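Local coordinates for protein uronate isomerase (Caulobacter crescentus, PDB 2Q01) that interconverts D-glucuronate with D-fructuronate and D-galacturonate with D-tagaturonate, as an isomerase of the metallo-dependent hydrolase superfamily, at residues G112-S115 / W116-N120; N120-S124 / Q125-F129; E208-P211 / R212-R216; A269-N272 / S273-G277; L362-T365 / T366-R369. All blocks are in the same frame, centred on the assembly; numbering follows the deposited sequence.

From the N terminus, contacts 1 and 2 come first and share N120: together they run the length of helix 114-126, contact 1 over its first turns and contact 2 over its end. Contact 3 opens helix 210-221 and contact 4 finishes helix 264-276; they lie across the chain's centre from the first pair, with nearest atoms about 5 Å from each other. Contact 5 turns the chain from strand 357-359 of the four-stranded parallel sheet into helix 366-375. Each contact closes only a turn of chain, and apart from the shared N120 they follow in series. Contacts 1 and 5 both touch the second subunit.

Contact 1: G112-S115 / W116-N120; sequences GTPS and WVWLN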
loop_
_atom_site.group_PDB
_atom_site.type_symbol
_atom_site.label_atom_id
_atom_site.label_comp_id
_atom_site.label_asym_id
_atom_site.label_seq_id
_atom_site.Cartn_x
_atom_site.Cartn_y
_atom_site.Cartn_z
ATOM N N GLY B 112 -4.241 -4.682 21.117
ATOM C CA GLY B 112 -4.329 -4.074 19.795
ATOM C C GLY B 112 -4.341 -5.061 18.646
ATOM O O GLY B 112 -4.505 -4.674 17.480
ATOM N N THR B 113 -4.169 -6.335 18.983
ATOM C CA THR B 113 -4.100 -7.406 17.998
ATOM C C THR B 113 -5.476 -8.047 17.884
ATOM O O THR B 113 -6.274 -7.934 18.811
ATOM C CB THR B 113 -3.047 -8.473 18.398
ATOM O OG1 THR B 113 -3.516 -9.226 19.521
ATOM C CG2 THR B 113 -1.701 -7.829 18.719
ATOM N N PRO B 114 -5.773 -8.709 16.744
ATOM C CA PRO B 114 -7.056 -9.416 16.620
ATOM C C PRO B 114 -7.245 -10.602 17.581
ATOM O O PRO B 114 -8.381 -11.010 17.829
ATOM C CB PRO B 114 -7.054 -9.892 15.163
ATOM C CG PRO B 114 -5.629 -9.936 14.778
ATOM C CD PRO B 114 -4.981 -8.808 15.504
ATOM N N SER B 115 -6.145 -11.129 18.118
ATOM C CA SER B 115 -6.181 -12.214 19.102
ATOM C C SER B 115 -6.756 -11.774 20.445
ATOM O O SER B 115 -7.244 -12.601 21.209
ATOM C CB SER B 115 -4.781 -12.787 19.313
ATOM O OG SER B 115 -4.405 -13.617 18.230
ATOM N N TRP B 116 -6.670 -10.476 20.732
ATOM C CA TRP B 116 -7.324 -9.880 21.888
ATOM C C TRP B 116 -8.830 -10.033 21.723
ATOM O O TRP B 116 -9.523 -10.432 22.654
ATOM C CB TRP B 116 -6.957 -8.398 21.990
ATOM C CG TRP B 116 -7.417 -7.697 23.238
ATOM C CD1 TRP B 116 -6.686 -7.481 24.366
ATOM C CD2 TRP B 116 -8.701 -7.096 23.470
ATOM N NE1 TRP B 116 -7.429 -6.793 25.292
ATOM C CE2 TRP B 116 -8.671 -6.543 24.770
ATOM C CE3 TRP B 116 -9.875 -6.973 22.708
ATOM C CZ2 TRP B 116 -9.770 -5.875 25.329
ATOM C CZ3 TRP B 116 -10.964 -6.308 23.262
ATOM C CH2 TRP B 116 -10.903 -5.767 24.564
ATOM N N VAL B 117 -9.318 -9.722 20.526
ATOM C CA VAL B 117 -10.735 -9.826 20.200
ATOM C C VAL B 117 -11.223 -11.284 20.221
ATOM O O VAL B 117 -12.250 -11.574 20.837
ATOM C CB VAL B 117 -11.066 -9.135 18.841
ATOM C CG1 VAL B 117 -12.521 -9.322 18.473
ATOM C CG2 VAL B 117 -10.740 -7.639 18.888
ATOM N N TRP B 118 -10.475 -12.194 19.587
ATOM C CA TRP B 118 -10.902 -13.598 19.470
ATOM C C TRP B 118 -10.890 -14.348 20.796
ATOM O O TRP B 118 -11.841 -15.055 21.108
ATOM C CB TRP B 118 -10.063 -14.382 18.454
ATOM C CG TRP B 118 -10.038 -13.822 17.065
ATOM C CD1 TRP B 118 -11.075 -13.245 16.382
ATOM C CD2 TRP B 118 -8.918 -13.819 16.171
ATOM N NE1 TRP B 118 -10.663 -12.865 15.126
ATOM C CE2 TRP B 118 -9.344 -13.206 14.969
ATOM C CE3 TRP B 118 -7.590 -14.264 16.274
ATOM C CZ2 TRP B 118 -8.489 -13.028 13.874
ATOM C CZ3 TRP B 118 -6.740 -14.086 15.187
ATOM C CH2 TRP B 118 -7.193 -13.470 14.002
ATOM N N LEU B 119 -9.815 -14.193 21.565
ATOM C CA LEU B 119 -9.677 -14.889 22.841
ATOM C C LEU B 119 -10.622 -14.376 23.910
ATOM O O LEU B 119 -11.137 -15.168 24.698
ATOM C CB LEU B 119 -8.239 -14.829 23.357
ATOM C CG LEU B 119 -7.227 -15.834 22.812
ATOM C CD1 LEU B 119 -5.864 -15.487 23.359
ATOM C CD2 LEU B 119 -7.608 -17.258 23.186
ATOM N N ASN B 120 -10.859 -13.065 23.937
ATOM C CA ASN B 120 -11.833 -12.499 24.873
ATOM C C ASN B 120 -13.276 -12.842 24.517
ATOM O O ASN B 120 -14.128 -12.893 25.399
ATOM C CB ASN B 120 -11.646 -10.988 25.047
ATOM C CG ASN B 120 -10.409 -10.641 25.880
ATOM O OD1 ASN B 120 -10.080 -11.323 26.855
ATOM N ND2 ASN B 120 -9.728 -9.567 25.499
#
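P114 and W118 lie alongside each other on the first turns of helix 114-126, pointing the same way, with P114 CB set over the six-membered ring of the indole. Following W118 outward, CB sits 3.8 Å from P114 O. CG is turned back beside the backbone N (chi1 -57°), which swings the ring over the preceding turn. CG and CD2 then pass closest to P114 O, CD2 at 3.3 Å, so that this carbonyl oxygen lies over one face of the indole near its rim. Further along, CE3 and CZ3 skirt S115, CE3 lying 3.8 Å from S115 OG. The outer atoms CZ2 and CH2 reach the proline ring, and P114 CB makes a CH-pi contact 3.9 Å from the centroid of the six-membered ring, 20° off its normal. P114 O also takes the hydrogen bond from W118 N at 3.0 Å, and S115 O takes one from L119 N. Ahead of them W116 N reaches back to T113 O at 3.2 Å, its N-H lying above the carbonyl plane. R428 adds a cation-pi contact to W118, while W116 NE1 is hydrogen-bonded to E453 of the second subunit. Proline, which has no N-H to offer, is at home in a helix's first turn; here that turn is buried beside helix 425-445 and the subunit interface.

Contact 2: N120-S124 / Q125-F129; sequences NHVFS and QVFGF
V122 and F127 stand side by side on the packed flank where helix 114-126 ends, V122 CG1 meeting F127 CE1 at 3.8 Å. F129 turns the edge of its ring to F123 O, which also accepts the hydrogen bond of F129 N at 2.8 Å. Y141 stacks on F129 and meets F123 edge-to-face, so this flank is knitted to helix 138-149. H121, itself buried against A427 and D430 of helix 425-445, crosses Q125 at a slant. With H121 CG anti to the backbone N (chi1 -176°), one face of the imidazole receives Q125 CG, 4.0 Å from the ring centroid. The looser part begins beyond that atom: Q125 bends at its second torsion, and its amide ends in an exposed region. S124, partly exposed, folds OG back onto N120 O at 2.7 Å, where S124 N also bonds. Between the flanks the helix widens: V122 O accepts both V126 N and F127 N, each at 3.1 Å, the second nearly in line with the C=O bond. G128 follows with positive phi. Shared carbonyls thus secure the helix end, with aromatic packing on its buried flank and polar groups at its solvent side.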
loop_
_atom_site.group_PDB
_atom_site.type_symbol
_atom_site.label_atom_id
_atom_site.label_comp_id
_atom_site.label_asym_id
_atom_site.label_seq_id
_atom_site.Cartn_x
_atom_site.Cartn_y
_atom_site.Cartn_z
ATOM N N ASN B 120 -10.859 -13.065 23.937
ATOM C CA ASN B 120 -11.833 -12.499 24.873
ATOM C C ASN B 120 -13.276 -12.842 24.517
ATOM O O ASN B 120 -14.128 -12.893 25.399
ATOM C CB ASN B 120 -11.646 -10.988 25.047
ATOM C CG ASN B 120 -10.409 -10.641 25.880
ATOM O OD1 ASN B 120 -10.080 -11.323 26.855
ATOM N ND2 ASN B 120 -9.728 -9.567 25.499
ATOM N N HIS B 121 -13.539 -13.081 23.232
ATOM C CA HIS B 121 -14.807 -13.650 22.781
ATOM C C HIS B 121 -14.950 -15.066 23.335
ATOM O O HIS B 121 -15.998 -15.415 23.869
ATOM C CB HIS B 121 -14.885 -13.637 21.248
ATOM C CG HIS B 121 -16.194 -14.109 20.683
ATOM N ND1 HIS B 121 -17.000 -13.301 19.910
ATOM C CD2 HIS B 121 -16.816 -15.313 20.738
ATOM C CE1 HIS B 121 -18.074 -13.977 19.536
ATOM N NE2 HIS B 121 -17.989 -15.199 20.028
ATOM N N VAL B 122 -13.894 -15.868 23.226
ATOM C CA VAL B 122 -13.900 -17.245 23.736
ATOM C C VAL B 122 -14.082 -17.272 25.260
ATOM O O VAL B 122 -14.883 -18.048 25.782
ATOM C CB VAL B 122 -12.616 -18.020 23.319
ATOM C CG1 VAL B 122 -12.592 -19.417 23.919
ATOM C CG2 VAL B 122 -12.527 -18.120 21.810
ATOM N N PHE B 123 -13.362 -16.397 25.958
ATOM C CA PHE B 123 -13.411 -16.334 27.416
ATOM C C PHE B 123 -14.777 -15.909 27.934
ATOM O O PHE B 123 -15.288 -16.507 28.873
ATOM C CB PHE B 123 -12.342 -15.385 27.969
ATOM C CG PHE B 123 -10.928 -15.859 27.771
ATOM C CD1 PHE B 123 -9.888 -14.939 27.701
ATOM C CD2 PHE B 123 -10.629 -17.213 27.660
ATOM C CE1 PHE B 123 -8.571 -15.359 27.524
ATOM C CE2 PHE B 123 -9.319 -17.640 27.480
ATOM C CZ PHE B 123 -8.289 -16.712 27.414
ATOM N N SER B 124 -15.366 -14.892 27.308
ATOM C CA SER B 124 -16.625 -14.315 27.780
ATOM C C SER B 124 -17.882 -14.992 27.238
ATOM O O SER B 124 -18.874 -15.104 27.960
ATOM C CB SER B 124 -16.681 -12.815 27.490
ATOM O OG SER B 124 -16.760 -12.573 26.100
ATOM N N GLN B 125 -17.848 -15.432 25.980
ATOM C CA GLN B 125 -19.032 -16.033 25.352
ATOM C C GLN B 125 -19.071 -17.559 25.436
ATOM O O GLN B 125 -20.142 -18.139 25.597
ATOM C CB GLN B 125 -19.178 -15.600 23.885
ATOM C CG GLN B 125 -19.108 -14.097 23.635
ATOM C CD GLN B 125 -20.285 -13.349 24.215
ATOM O OE1 GLN B 125 -20.111 -12.384 24.956
ATOM N NE2 GLN B 125 -21.494 -13.795 23.887
ATOM N N VAL B 126 -17.919 -18.212 25.309
ATOM C CA VAL B 126 -17.881 -19.678 25.309
ATOM C C VAL B 126 -17.774 -20.217 26.741
ATOM O O VAL B 126 -18.460 -21.174 27.095
ATOM C CB VAL B 126 -16.759 -20.252 24.375
ATOM C CG1 VAL B 126 -16.828 -21.769 24.279
ATOM C CG2 VAL B 126 -16.856 -19.652 22.985
ATOM N N PHE B 127 -16.942 -19.583 27.564
ATOM C CA PHE B 127 -16.730 -20.044 28.938
ATOM C C PHE B 127 -17.456 -19.239 30.007
ATOM O O PHE B 127 -17.674 -19.734 31.112
ATOM C CB PHE B 127 -15.242 -20.091 29.269
ATOM C CG PHE B 127 -14.491 -21.137 28.515
ATOM C CD1 PHE B 127 -13.555 -20.777 27.558
ATOM C CD2 PHE B 127 -14.728 -22.489 28.750
ATOM C CE1 PHE B 127 -12.861 -21.746 26.851
ATOM C CE2 PHE B 127 -14.033 -23.465 28.044
ATOM C CZ PHE B 127 -13.104 -23.094 27.095
ATOM N N GLY B 128 -17.821 -18.002 29.686
ATOM C CA GLY B 128 -18.547 -17.153 30.622
ATOM C C GLY B 128 -17.690 -16.608 31.750
ATOM O O GLY B 128 -18.162 -16.485 32.880
ATOM N N PHE B 129 -16.433 -16.290 31.447
ATOM C CA PHE B 129 -15.549 -15.614 32.398
ATOM C C PHE B 129 -15.979 -14.168 32.603
ATOM O O PHE B 129 -16.541 -13.547 31.700
ATOM C CB PHE B 129 -14.093 -15.655 31.929
ATOM C CG PHE B 129 -13.395 -16.947 32.232
ATOM C CD1 PHE B 129 -13.224 -17.903 31.245
ATOM C CD2 PHE B 129 -12.905 -17.206 33.505
ATOM C CE1 PHE B 129 -12.579 -19.104 31.517
ATOM C CE2 PHE B 129 -12.259 -18.405 33.788
ATOM C CZ PHE B 129 -12.098 -19.356 32.788
#

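Contact 3: E208-P211 / R212-R216; sequences ERSP and RAFER
F214 N donates to S210 O at 2.8 Å, an almost straight bond (163°) that sets the first turn of helix 210-221, with R209 at the N-cap position. Either side of it in sequence, A213 N reaches R209 O at 3.2 Å and E215 N reaches P211 O at 3.3 Å. A water links E208 O with R212 N through two weak bonds. The S210 hydroxyl is hydrogen-bonded to A201 O, its principal partner, outside the helix, while E208 forms a salt bridge with R326. Packing follows the helix's inner side: A213 CB rests 3.3 Å from R209 O and faces A201 and V202, and F214 meets the ring of F205. P211 occupies the first turn on the exposed side, where its lack of an N-H costs the helix no bond. The F214 ring presents its edge to S210 O, in the ring plane, and S210 OG lies 3.4 Å from both F214 CD1 and CE1.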
loop_
_atom_site.group_PDB
_atom_site.type_symbol
_atom_site.label_atom_id
_atom_site.label_comp_id
_atom_site.label_asym_id
_atom_site.label_seq_id
_atom_site.Cartn_x
_atom_site.Cartn_y
_atom_site.Cartn_z
ATOM N N GLU B 208 10.527 -31.011 1.539
ATOM C CA GLU B 208 11.401 -32.050 2.097
ATOM C C GLU B 208 10.678 -33.371 2.358
ATOM O O GLU B 208 11.289 -34.439 2.311
ATOM C CB GLU B 208 12.143 -31.557 3.356
ATOM C CG GLU B 208 11.310 -31.438 4.642
ATOM C CD GLU B 208 10.459 -30.175 4.712
ATOM O OE1 GLU B 208 10.696 -29.228 3.929
ATOM O OE2 GLU B 208 9.541 -30.126 5.563
ATOM N N ARG B 209 9.371 -33.286 2.597
ATOM C CA ARG B 209 8.554 -34.454 2.905
ATOM C C ARG B 209 7.831 -35.008 1.668
ATOM O O ARG B 209 6.894 -35.797 1.788
ATOM C CB ARG B 209 7.572 -34.130 4.039
ATOM C CG ARG B 209 6.662 -32.956 3.751
ATOM C CD ARG B 209 6.233 -32.244 5.021
ATOM N NE ARG B 209 5.645 -30.939 4.720
ATOM C CZ ARG B 209 4.358 -30.725 4.452
ATOM N NH1 ARG B 209 3.484 -31.726 4.445
ATOM N NH2 ARG B 209 3.940 -29.497 4.187
ATOM N N SER B 210 8.297 -34.598 0.488
ATOM C CA SER B 210 7.764 -35.054 -0.804
ATOM C C SER B 210 8.017 -36.537 -1.175
ATOM O O SER B 210 7.090 -37.185 -1.663
ATOM C CB SER B 210 8.209 -34.118 -1.940
ATOM O OG SER B 210 7.619 -34.477 -3.178
ATOM N N PRO B 211 9.257 -37.070 -0.986
ATOM C CA PRO B 211 9.453 -38.504 -1.279
ATOM C C PRO B 211 8.573 -39.491 -0.495
ATOM O O PRO B 211 8.122 -40.488 -1.062
ATOM C CB PRO B 211 10.938 -38.737 -0.956
ATOM C CG PRO B 211 11.330 -37.608 -0.099
ATOM C CD PRO B 211 10.533 -36.448 -0.581
ATOM N N ARG B 212 8.324 -39.213 0.783
ATOM C CA ARG B 212 7.387 -40.015 1.563
ATOM C C ARG B 212 5.945 -39.757 1.127
ATOM O O ARG B 212 5.130 -40.676 1.121
ATOM C CB ARG B 212 7.550 -39.764 3.063
ATOM C CG ARG B 212 6.982 -40.877 3.940
ATOM C CD ARG B 212 7.662 -40.937 5.305
ATOM N NE ARG B 212 9.086 -41.271 5.210
ATOM C CZ ARG B 212 9.846 -41.657 6.234
ATOM N NH1 ARG B 212 11.129 -41.930 6.037
ATOM N NH2 ARG B 212 9.333 -41.777 7.452
ATOM N N ALA B 213 5.648 -38.513 0.751
ATOM C CA ALA B 213 4.329 -38.137 0.250
ATOM C C ALA B 213 3.983 -38.861 -1.049
ATOM O O ALA B 213 2.870 -39.353 -1.195
ATOM C CB ALA B 213 4.234 -36.636 0.058
ATOM N N PHE B 214 4.943 -38.924 -1.972
ATOM C CA PHE B 214 4.792 -39.649 -3.239
ATOM C C PHE B 214 4.593 -41.143 -3.028
ATOM O O PHE B 214 3.882 -41.799 -3.795
ATOM C CB PHE B 214 6.029 -39.447 -4.116
ATOM C CG PHE B 214 5.888 -38.363 -5.136
ATOM C CD1 PHE B 214 6.240 -37.053 -4.837
ATOM C CD2 PHE B 214 5.428 -38.655 -6.408
ATOM C CE1 PHE B 214 6.119 -36.052 -5.792
ATOM C CE2 PHE B 214 5.297 -37.670 -7.366
ATOM C CZ PHE B 214 5.645 -36.365 -7.062
ATOM N N GLU B 215 5.238 -41.669 -1.991
ATOM C CA GLU B 215 5.210 -43.090 -1.674
ATOM C C GLU B 215 3.816 -43.517 -1.233
ATOM O O GLU B 215 3.264 -44.477 -1.775
ATOM C CB GLU B 215 6.246 -43.406 -0.591
ATOM C CG GLU B 215 6.854 -44.799 -0.685
ATOM C CD GLU B 215 8.029 -45.004 0.268
ATOM O OE1 GLU B 215 8.948 -45.774 -0.085
ATOM O OE2 GLU B 215 8.039 -44.402 1.364
ATOM N N ARG B 216 3.240 -42.790 -0.275
ATOM C CA ARG B 216 1.888 -43.097 0.201
ATOM C C ARG B 216 0.772 -42.584 -0.717
ATOM O O ARG B 216 -0.365 -43.035 -0.609
ATOM C CB ARG B 216 1.677 -42.704 1.674
ATOM C CG ARG B 216 2.087 -41.305 2.061
ATOM C CD ARG B 216 2.309 -41.202 3.566
ATOM N NE ARG B 216 1.055 -41.210 4.322
ATOM C CZ ARG B 216 0.602 -40.194 5.056
ATOM N NH1 ARG B 216 1.300 -39.068 5.157
ATOM N NH2 ARG B 216 -0.553 -40.306 5.701
HETATM O O HOH W 1 10.038 -37.512 3.036
#

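Contact 4: A269-N272 / S273-G277; sequences ALFN and SLVKG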
loop_
_atom_site.group_PDB
_atom_site.type_symbol
_atom_site.label_atom_id
_atom_site.label_comp_id
_atom_site.label_asym_id
_atom_site.label_seq_id
_atom_site.Cartn_x
_atom_site.Cartn_y
_atom_site.Cartn_z
ATOM N N ALA B 269 8.327 -34.465 -19.966
ATOM C CA ALA B 269 9.769 -34.220 -19.936
ATOM C C ALA B 269 10.216 -33.615 -18.619
ATOM O O ALA B 269 11.159 -34.105 -18.003
ATOM C CB ALA B 269 10.180 -33.311 -21.090
ATOM N N LEU B 270 9.525 -32.554 -18.202
ATOM C CA LEU B 270 9.824 -31.840 -16.960
ATOM C C LEU B 270 9.584 -32.715 -15.733
ATOM O O LEU B 270 10.382 -32.706 -14.794
ATOM C CB LEU B 270 8.982 -30.563 -16.878
ATOM C CG LEU B 270 8.985 -29.719 -15.606
ATOM C CD1 LEU B 270 10.341 -29.104 -15.381
ATOM C CD2 LEU B 270 7.927 -28.651 -15.739
ATOM N N PHE B 271 8.485 -33.466 -15.764
ATOM C CA PHE B 271 8.134 -34.417 -14.713
ATOM C C PHE B 271 9.229 -35.468 -14.529
ATOM O O PHE B 271 9.662 -35.725 -13.403
ATOM C CB PHE B 271 6.786 -35.077 -15.037
ATOM C CG PHE B 271 6.347 -36.106 -14.035
ATOM C CD1 PHE B 271 6.341 -37.456 -14.364
ATOM C CD2 PHE B 271 5.927 -35.727 -12.767
ATOM C CE1 PHE B 271 5.942 -38.414 -13.433
ATOM C CE2 PHE B 271 5.526 -36.674 -11.837
ATOM C CZ PHE B 271 5.523 -38.019 -12.172
ATOM N N ASN B 272 9.681 -36.049 -15.642
ATOM C CA ASN B 272 10.732 -37.072 -15.633
ATOM C C ASN B 272 12.065 -36.604 -15.053
ATOM O O ASN B 272 12.710 -37.353 -14.322
ATOM C CB ASN B 272 10.947 -37.642 -17.034
ATOM C CG ASN B 272 9.787 -38.503 -17.506
ATOM O OD1 ASN B 272 9.673 -38.790 -18.696
ATOM N ND2 ASN B 272 8.919 -38.917 -16.580
ATOM N N SER B 273 12.457 -35.367 -15.362
ATOM C CA SER B 273 13.678 -34.765 -14.821
ATOM C C SER B 273 13.649 -34.680 -13.305
ATOM O O SER B 273 14.661 -34.926 -12.650
ATOM C CB SER B 273 13.885 -33.359 -15.377
ATOM O OG SER B 273 13.806 -33.339 -16.789
ATOM N N LEU B 274 12.487 -34.329 -12.756
ATOM C CA LEU B 274 12.354 -34.111 -11.318
ATOM C C LEU B 274 12.268 -35.423 -10.557
ATOM O O LEU B 274 12.870 -35.562 -9.489
ATOM C CB LEU B 274 11.152 -33.212 -11.015
ATOM C CG LEU B 274 11.235 -31.786 -11.571
ATOM C CD1 LEU B 274 9.863 -31.217 -11.715
ATOM C CD2 LEU B 274 12.069 -30.890 -10.683
ATOM N N VAL B 275 11.524 -36.376 -11.116
ATOM C CA VAL B 275 11.448 -37.755 -10.603
ATOM C C VAL B 275 12.827 -38.435 -10.563
ATOM O O VAL B 275 13.158 -39.107 -9.579
ATOM C CB VAL B 275 10.418 -38.599 -11.415
ATOM C CG1 VAL B 275 10.534 -40.079 -11.109
ATOM C CG2 VAL B 275 9.012 -38.131 -11.114
ATOM N N LYS B 276 13.624 -38.232 -11.620
ATOM C CA LYS B 276 15.041 -38.643 -11.673
ATOM C C LYS B 276 15.875 -38.076 -10.519
ATOM O O LYS B 276 16.744 -38.762 -9.982
ATOM C CB LYS B 276 15.677 -38.219 -13.001
ATOM C CG LYS B 276 15.493 -39.198 -14.156
ATOM C CD LYS B 276 16.801 -39.890 -14.514
ATOM C CE LYS B 276 16.747 -40.494 -15.914
ATOM N NZ LYS B 276 18.087 -40.958 -16.390
ATOM N N GLY B 277 15.608 -36.825 -10.151
ATOM C CA GLY B 277 16.292 -36.177 -9.037
ATOM C C GLY B 277 17.021 -34.901 -9.417
ATOM O O GLY B 277 17.799 -34.373 -8.614
#
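F271 and V275 cross at an angle one turn apart on helix 264-276, the valine methyl set against a face of the phenyl ring. A first torsion of 178° carries the F271 ring away from its own N, and V275 CG2, beside the valine N, comes over the outer part of the ring. CG2 is 3.8 Å from the centroid and 18° off the normal, a CH-pi contact, with CZ the nearest ring atom at 3.6 Å. The backbones of the same two residues are joined as well: V275 N donates an almost straight hydrogen bond to F271 O at 3.0 Å. W228 and Y231 also meet the F271 ring, and V275 packs on F205 and Y226. L270 and L274 meet more loosely through their CD1 methyls, 4.3 Å apart, beside L286 and F287 of helix 281-302. S273 instead turns its hydroxyl back along the helix: OG reaches A269 O at 3.0 Å and the backbone N reaches it at 3.2 Å, from opposite faces of the carbonyl plane. K276 N continues the helical pattern with a bond to N272 O. G277, with positive phi, is the C-prime residue of the Schellman motif that ends the helix. The chemistry implies a division of labour: aromatic and aliphatic contacts join the helix to its neighbours, while the serine hydroxyl answers to the helix's own backbone.

Contact 5: L362-T365 / T366-R369; sequences LDET and TYSR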
loop_
_atom_site.group_PDB
_atom_site.type_symbol
_atom_site.label_atom_id
_atom_site.label_comp_id
_atom_site.label_asym_id
_atom_site.label_seq_id
_atom_site.Cartn_x
_atom_site.Cartn_y
_atom_site.Cartn_z
ATOM N N LEU B 362 -1.161 -12.537 0.301
ATOM C CA LEU B 362 -0.494 -12.126 1.526
ATOM C C LEU B 362 0.094 -10.736 1.296
ATOM O O LEU B 362 0.640 -10.107 2.204
ATOM C CB LEU B 362 0.609 -13.124 1.866
ATOM C CG LEU B 362 0.508 -14.029 3.097
ATOM C CD1 LEU B 362 -0.884 -14.099 3.660
ATOM C CD2 LEU B 362 1.068 -15.426 2.810
ATOM N N ASP B 363 -0.049 -10.268 0.062
ATOM C CA ASP B 363 0.465 -8.987 -0.372
ATOM C C ASP B 363 -0.705 -8.040 -0.661
ATOM O O ASP B 363 -1.248 -8.035 -1.774
ATOM C CB ASP B 363 1.325 -9.196 -1.625
ATOM C CG ASP B 363 2.170 -7.989 -1.973
ATOM O OD1 ASP B 363 2.230 -7.025 -1.179
ATOM O OD2 ASP B 363 2.785 -8.008 -3.059
ATOM N N GLU B 364 -1.065 -7.234 0.343
ATOM C CA GLU B 364 -2.195 -6.285 0.286
ATOM C C GLU B 364 -2.117 -5.262 -0.840
ATOM O O GLU B 364 -3.135 -4.678 -1.232
ATOM C CB GLU B 364 -2.319 -5.512 1.599
ATOM C CG GLU B 364 -2.852 -6.309 2.763
ATOM C CD GLU B 364 -3.100 -5.438 3.983
ATOM O OE1 GLU B 364 -4.278 -5.276 4.367
ATOM O OE2 GLU B 364 -2.119 -4.903 4.547
ATOM N N THR B 365 -0.909 -5.049 -1.352
ATOM C CA THR B 365 -0.660 -4.078 -2.415
ATOM C C THR B 365 -1.227 -4.510 -3.774
ATOM O O THR B 365 -1.389 -3.684 -4.675
ATOM C CB THR B 365 0.837 -3.763 -2.516
ATOM O OG1 THR B 365 1.552 -4.929 -2.939
ATOM C CG2 THR B 365 1.363 -3.332 -1.152
ATOM N N THR B 366 -1.543 -5.797 -3.895
ATOM C CA THR B 366 -2.093 -6.367 -5.119
ATOM C C THR B 366 -3.615 -6.266 -5.202
ATOM O O THR B 366 -4.192 -6.615 -6.236
ATOM C CB THR B 366 -1.701 -7.856 -5.289
ATOM O OG1 THR B 366 -2.235 -8.622 -4.205
ATOM C CG2 THR B 366 -0.195 -8.027 -5.336
ATOM N N TYR B 367 -4.260 -5.800 -4.127
ATOM C CA TYR B 367 -5.726 -5.685 -4.077
ATOM C C TYR B 367 -6.266 -4.769 -5.161
ATOM O O TYR B 367 -7.007 -5.197 -6.041
ATOM C CB TYR B 367 -6.215 -5.168 -2.716
ATOM C CG TYR B 367 -6.184 -6.169 -1.594
ATOM C CD1 TYR B 367 -6.345 -7.534 -1.835
ATOM C CD2 TYR B 367 -6.024 -5.746 -0.274
ATOM C CE1 TYR B 367 -6.325 -8.456 -0.790
ATOM C CE2 TYR B 367 -5.998 -6.653 0.773
ATOM C CZ TYR B 367 -6.146 -8.008 0.515
ATOM O OH TYR B 367 -6.118 -8.913 1.559
ATOM N N SER B 368 -5.876 -3.506 -5.091
ATOM C CA SER B 368 -6.376 -2.511 -6.014
ATOM C C SER B 368 -5.625 -2.605 -7.325
ATOM O O SER B 368 -6.174 -2.284 -8.378
ATOM C CB SER B 368 -6.221 -1.115 -5.419
ATOM O OG SER B 368 -4.857 -0.852 -5.132
ATOM N N ARG B 369 -4.373 -3.051 -7.257
ATOM C CA ARG B 369 -3.505 -3.056 -8.423
ATOM C C ARG B 369 -3.802 -4.206 -9.369
ATOM O O ARG B 369 -3.996 -3.992 -10.554
ATOM C CB ARG B 369 -2.033 -3.087 -8.022
ATOM C CG ARG B 369 -1.113 -2.526 -9.105
ATOM C CD ARG B 369 0.270 -3.158 -9.094
ATOM N NE ARG B 369 0.940 -3.038 -7.803
ATOM C CZ ARG B 369 1.368 -4.068 -7.075
ATOM N NH1 ARG B 369 1.210 -5.310 -7.515
ATOM N NH2 ARG B 369 1.964 -3.857 -5.907
HETATM O O HOH W 2 3.355 -6.769 -5.150
HETATM O O HOH W 3 -5.972 -7.125 3.746
HETATM O O HOH W 4 -3.917 -2.675 -2.835
#
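T366 and D363 are brought together by the threonine's first torsion (chi1 62°), which lodges OG1 between its own N and carbonyl carbon and aims it back at D363 O. The hydroxyl donates at 2.7 Å, nearly collinear with the carbonyl, while T366 N adds a second bond at 3.1 Å from above the carbonyl plane. D363 O thus takes two bonds from T366, closing the type I turn from D363 to T366. T365 has a similar torsion, and its OG1 donates to D363 OD1 at 2.8 Å. R369 runs alongside T365, its guanidinium laid with one face over T365 O and NH2 making a weak bond to T365 OG1. A water bridges D363 OD2, at 2.5 Å, to R369 NH2, the latter weakly. At Y367, E364 CA lies over one face of the ring, 4.1 Å from the centroid, and the carboxylate stands nearly perpendicular to the ring (84°). A second water, in the ring plane, joins Y367 OH to E364 OE1, which also pairs with R398. Between subunits, D363 OD1 forms a salt bridge with R369 of the second subunit, R369 NE one with D363 of the third subunit, and E364 OE2 is hydrogen-bonded to S368 of the second subunit. The turn carries the chain from strand 357-359 of the parallel sheet into helix 366-375, with Y367 against helix 393-407.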